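Local coordinates for protein monoglyceride lipase (Saccharomyces cerevisiae, PDB 4ZWN) that hydrolyses monoacylglycerols to free fatty acids and glycerol, preferring monounsaturated substrates, and also takes part in breaking down fatty acid ethyl esters, at residues F46-W51 against E90-D95. The protein carries 2 engineered substitutions. Residues are numbered along the deposited sequence; the frame is centred on the assembly and turned at random.
Sequences FGYMFW and ESFTFD
Antiparallel pairing near one margin of the alpha/beta-hydrolase sheet joins strand 44-51, through M49, W51 and G47, to residues 90-95. M49 N donates to T93 O at 2.9 Å, while the return bond from T93 N to M49 O is weak. W51 and S91 bond both ways, S91 N reaching W51 O at 3.0 Å, and D95 N closes the ladder on G47 O. On the face turned to helix 113-134, the rings of F92 and Y48 lie near parallel, planes 26° apart, but slid so far that they barely overlap; CE2 of F92 meets CD1 of Y48 at 3.5 Å. F92 reaches there because its CG stands anti to the backbone N (chi1 -173°). With an alanine here, Y48 CD1 would probably lose its aromatic neighbour and a gap would open beneath helix 113-134. Further along this face, CB of Y48 and CB of F94 touch at 3.7 Å. E90, salt-bridged to K134 and R63, sets its carboxylate 83° from the F50 ring plane, with OE2 at the ring edge, 3.7 Å from F50 CZ.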
ATOM      1  N   PHE A  46      -2.683 -17.088   4.544  1.00 45.59           N
ATOM      2  CA  PHE A  46      -2.123 -15.939   3.845  1.00 43.80           C
ATOM      3  C   PHE A  46      -1.194 -16.342   2.703  1.00 46.59           C
ATOM      4  O   PHE A  46      -0.211 -17.055   2.911  1.00 46.18           O
ATOM      5  CB  PHE A  46      -1.365 -15.039   4.825  1.00 42.08           C
ATOM      6  CG  PHE A  46      -2.248 -14.337   5.814  1.00 37.83           C
ATOM      7  CD1 PHE A  46      -2.565 -14.928   7.026  1.00 42.00           C
ATOM      8  CD2 PHE A  46      -2.756 -13.080   5.537  1.00 35.00           C
ATOM      9  CE1 PHE A  46      -3.377 -14.280   7.938  1.00 40.78           C
ATOM     10  CE2 PHE A  46      -3.568 -12.428   6.446  1.00 36.49           C
ATOM     11  CZ  PHE A  46      -3.879 -13.030   7.647  1.00 35.72           C
ATOM     12  N   GLY A  47      -1.511 -15.880   1.498  1.00 41.92           N
ATOM     13  CA  GLY A  47      -0.603 -16.016   0.376  1.00 41.10           C
ATOM     14  C   GLY A  47       0.409 -14.885   0.407  1.00 44.09           C
ATOM     15  O   GLY A  47       0.041 -13.725   0.591  1.00 39.26           O
ATOM     16  N   TYR A  48       1.688 -15.211   0.242  1.00 41.54           N
ATOM     17  CA  TYR A  48       2.725 -14.190   0.297  1.00 43.77           C
ATOM     18  C   TYR A  48       3.872 -14.480  -0.660  1.00 43.13           C
ATOM     19  O   TYR A  48       3.997 -15.585  -1.186  1.00 45.37           O
ATOM     20  CB  TYR A  48       3.264 -14.044   1.723  1.00 41.22           C
ATOM     21  CG  TYR A  48       4.060 -15.236   2.204  1.00 48.74           C
ATOM     22  CD1 TYR A  48       5.444 -15.260   2.099  1.00 46.79           C
ATOM     23  CD2 TYR A  48       3.427 -16.336   2.765  1.00 45.51           C
ATOM     24  CE1 TYR A  48       6.173 -16.347   2.536  1.00 52.63           C
ATOM     25  CE2 TYR A  48       4.147 -17.426   3.205  1.00 46.18           C
ATOM     26  CZ  TYR A  48       5.519 -17.427   3.090  1.00 50.89           C
ATOM     27  OH  TYR A  48       6.240 -18.514   3.529  1.00 56.81           O
ATOM     28  N   MET A  49       4.708 -13.470  -0.872  1.00 41.91           N
ATOM     29  CA  MET A  49       5.851 -13.579  -1.765  1.00 32.81           C
ATOM     30  C   MET A  49       7.094 -12.962  -1.152  1.00 38.05           C
ATOM     31  O   MET A  49       7.033 -11.902  -0.526  1.00 35.04           O
ATOM     32  CB  MET A  49       5.564 -12.899  -3.101  1.00 30.62           C
ATOM     33  CG  MET A  49       4.753 -13.724  -4.064  1.00 33.31           C
ATOM     34  SD  MET A  49       4.688 -12.923  -5.672  1.00 33.44           S
ATOM     35  CE  MET A  49       3.739 -14.125  -6.599  1.00 41.02           C
ATOM     36  N   PHE A  50       8.223 -13.634  -1.334  1.00 38.51           N
ATOM     37  CA  PHE A  50       9.506 -13.046  -0.994  1.00 36.17           C
ATOM     38  C   PHE A  50      10.312 -12.842  -2.267  1.00 38.06           C
ATOM     39  O   PHE A  50      10.746 -13.806  -2.894  1.00 37.67           O
ATOM     40  CB  PHE A  50      10.279 -13.919  -0.011  1.00 35.46           C
ATOM     41  CG  PHE A  50      11.710 -13.508   0.147  1.00 38.83           C
ATOM     42  CD1 PHE A  50      12.035 -12.321   0.783  1.00 33.77           C
ATOM     43  CD2 PHE A  50      12.730 -14.295  -0.357  1.00 40.56           C
ATOM     44  CE1 PHE A  50      13.354 -11.933   0.920  1.00 42.55           C
ATOM     45  CE2 PHE A  50      14.049 -13.915  -0.223  1.00 39.20           C
ATOM     46  CZ  PHE A  50      14.364 -12.730   0.416  1.00 44.40           C
ATOM     47  N   TRP A  51      10.501 -11.584  -2.646  1.00 38.14           N
ATOM     48  CA  TRP A  51      11.203 -11.260  -3.881  1.00 38.40           C
ATOM     49  C   TRP A  51      12.657 -10.903  -3.597  1.00 33.39           C
ATOM     50  O   TRP A  51      12.941  -9.834  -3.061  1.00 42.79           O
ATOM     51  CB  TRP A  51      10.506 -10.107  -4.603  1.00 33.70           C
ATOM     52  CG  TRP A  51      10.739 -10.104  -6.077  1.00 36.24           C
ATOM     53  CD1 TRP A  51      11.945 -10.046  -6.717  1.00 32.15           C
ATOM     54  CD2 TRP A  51       9.741 -10.148  -7.101  1.00 34.43           C
ATOM     55  NE1 TRP A  51      11.757 -10.058  -8.078  1.00 32.84           N
ATOM     56  CE2 TRP A  51      10.413 -10.120  -8.341  1.00 36.35           C
ATOM     57  CE3 TRP A  51       8.345 -10.212  -7.092  1.00 31.75           C
ATOM     58  CZ2 TRP A  51       9.735 -10.152  -9.558  1.00 34.45           C
ATOM     59  CZ3 TRP A  51       7.672 -10.242  -8.303  1.00 32.05           C
ATOM     60  CH2 TRP A  51       8.368 -10.212  -9.518  1.00 32.58           C
ATOM     61  N   GLU A  90      15.266  -6.173  -1.471  1.00 36.66           N
ATOM     62  CA  GLU A  90      14.329  -7.272  -1.298  1.00 35.85           C
ATOM     63  C   GLU A  90      12.920  -6.738  -1.080  1.00 37.12           C
ATOM     64  O   GLU A  90      12.739  -5.643  -0.544  1.00 38.80           O
ATOM     65  CB  GLU A  90      14.743  -8.156  -0.120  1.00 36.45           C
ATOM     66  CG  GLU A  90      16.062  -8.878  -0.316  1.00 37.85           C
ATOM     67  CD  GLU A  90      16.483  -9.670   0.907  1.00 41.77           C
ATOM     68  OE1 GLU A  90      15.953  -9.399   2.008  1.00 36.29           O
ATOM     69  OE2 GLU A  90      17.341 -10.568   0.766  1.00 41.68           O
ATOM     70  N   SER A  91      11.924  -7.513  -1.494  1.00 35.41           N
ATOM     71  CA  SER A  91      10.533  -7.154  -1.252  1.00 33.82           C
ATOM     72  C   SER A  91       9.786  -8.276  -0.549  1.00 38.59           C
ATOM     73  O   SER A  91      10.069  -9.457  -0.756  1.00 37.02           O
ATOM     74  CB  SER A  91       9.818  -6.811  -2.562  1.00 33.28           C
ATOM     75  OG  SER A  91      10.339  -5.634  -3.151  1.00 35.83           O
ATOM     76  N   PHE A  92       8.831  -7.893   0.288  1.00 38.34           N
ATOM     77  CA  PHE A  92       7.909  -8.841   0.884  1.00 32.01           C
ATOM     78  C   PHE A  92       6.507  -8.265   0.823  1.00 35.68           C
ATOM     79  O   PHE A  92       6.269  -7.141   1.267  1.00 36.40           O
ATOM     80  CB  PHE A  92       8.290  -9.163   2.331  1.00 36.45           C
ATOM     81  CG  PHE A  92       7.464 -10.267   2.942  1.00 40.22           C
ATOM     82  CD1 PHE A  92       6.232  -9.997   3.516  1.00 38.58           C
ATOM     83  CD2 PHE A  92       7.920 -11.576   2.937  1.00 40.25           C
ATOM     84  CE1 PHE A  92       5.471 -11.011   4.073  1.00 42.85           C
ATOM     85  CE2 PHE A  92       7.165 -12.593   3.492  1.00 41.32           C
ATOM     86  CZ  PHE A  92       5.940 -12.311   4.061  1.00 37.48           C
ATOM     87  N   THR A  93       5.583  -9.034   0.265  1.00 35.90           N
ATOM     88  CA  THR A  93       4.186  -8.637   0.252  1.00 34.93           C
ATOM     89  C   THR A  93       3.308  -9.845   0.533  1.00 35.84           C
ATOM     90  O   THR A  93       3.726 -10.989   0.357  1.00 33.73           O
ATOM     91  CB  THR A  93       3.784  -7.993  -1.092  1.00 34.75           C
ATOM     92  OG1 THR A  93       2.481  -7.409  -0.973  1.00 44.55           O
ATOM     93  CG2 THR A  93       3.774  -9.025  -2.208  1.00 29.17           C
ATOM     94  N   PHE A  94       2.091  -9.584   0.987  1.00 41.52           N
ATOM     95  CA  PHE A  94       1.142 -10.650   1.259  1.00 36.99           C
ATOM     96  C   PHE A  94      -0.264 -10.165   0.952  1.00 38.11           C
ATOM     97  O   PHE A  94      -0.581  -8.994   1.164  1.00 38.04           O
ATOM     98  CB  PHE A  94       1.248 -11.116   2.716  1.00 34.95           C
ATOM     99  CG  PHE A  94       0.856 -10.068   3.723  1.00 34.16           C
ATOM    100  CD1 PHE A  94       1.759  -9.097   4.123  1.00 34.69           C
ATOM    101  CD2 PHE A  94      -0.416 -10.061   4.276  1.00 38.60           C
ATOM    102  CE1 PHE A  94       1.401  -8.134   5.049  1.00 33.89           C
ATOM    103  CE2 PHE A  94      -0.781  -9.103   5.204  1.00 34.44           C
ATOM    104  CZ  PHE A  94       0.128  -8.138   5.592  1.00 34.53           C
ATOM    105  N   ASP A  95      -1.098 -11.056   0.428  1.00 38.46           N
ATOM    106  CA  ASP A  95      -2.507 -10.742   0.256  1.00 36.00           C
ATOM    107  C   ASP A  95      -3.141 -10.666   1.639  1.00 32.38           C
ATOM    108  O   ASP A  95      -3.152 -11.649   2.376  1.00 35.78           O
ATOM    109  CB  ASP A  95      -3.209 -11.786  -0.619  1.00 36.36           C
ATOM    110  CG  ASP A  95      -2.747 -11.746  -2.071  1.00 37.61           C
ATOM    111  OD1 ASP A  95      -2.034 -10.793  -2.455  1.00 34.84           O
ATOM    112  OD2 ASP A  95      -3.111 -12.664  -2.835  1.00 35.53           O
TER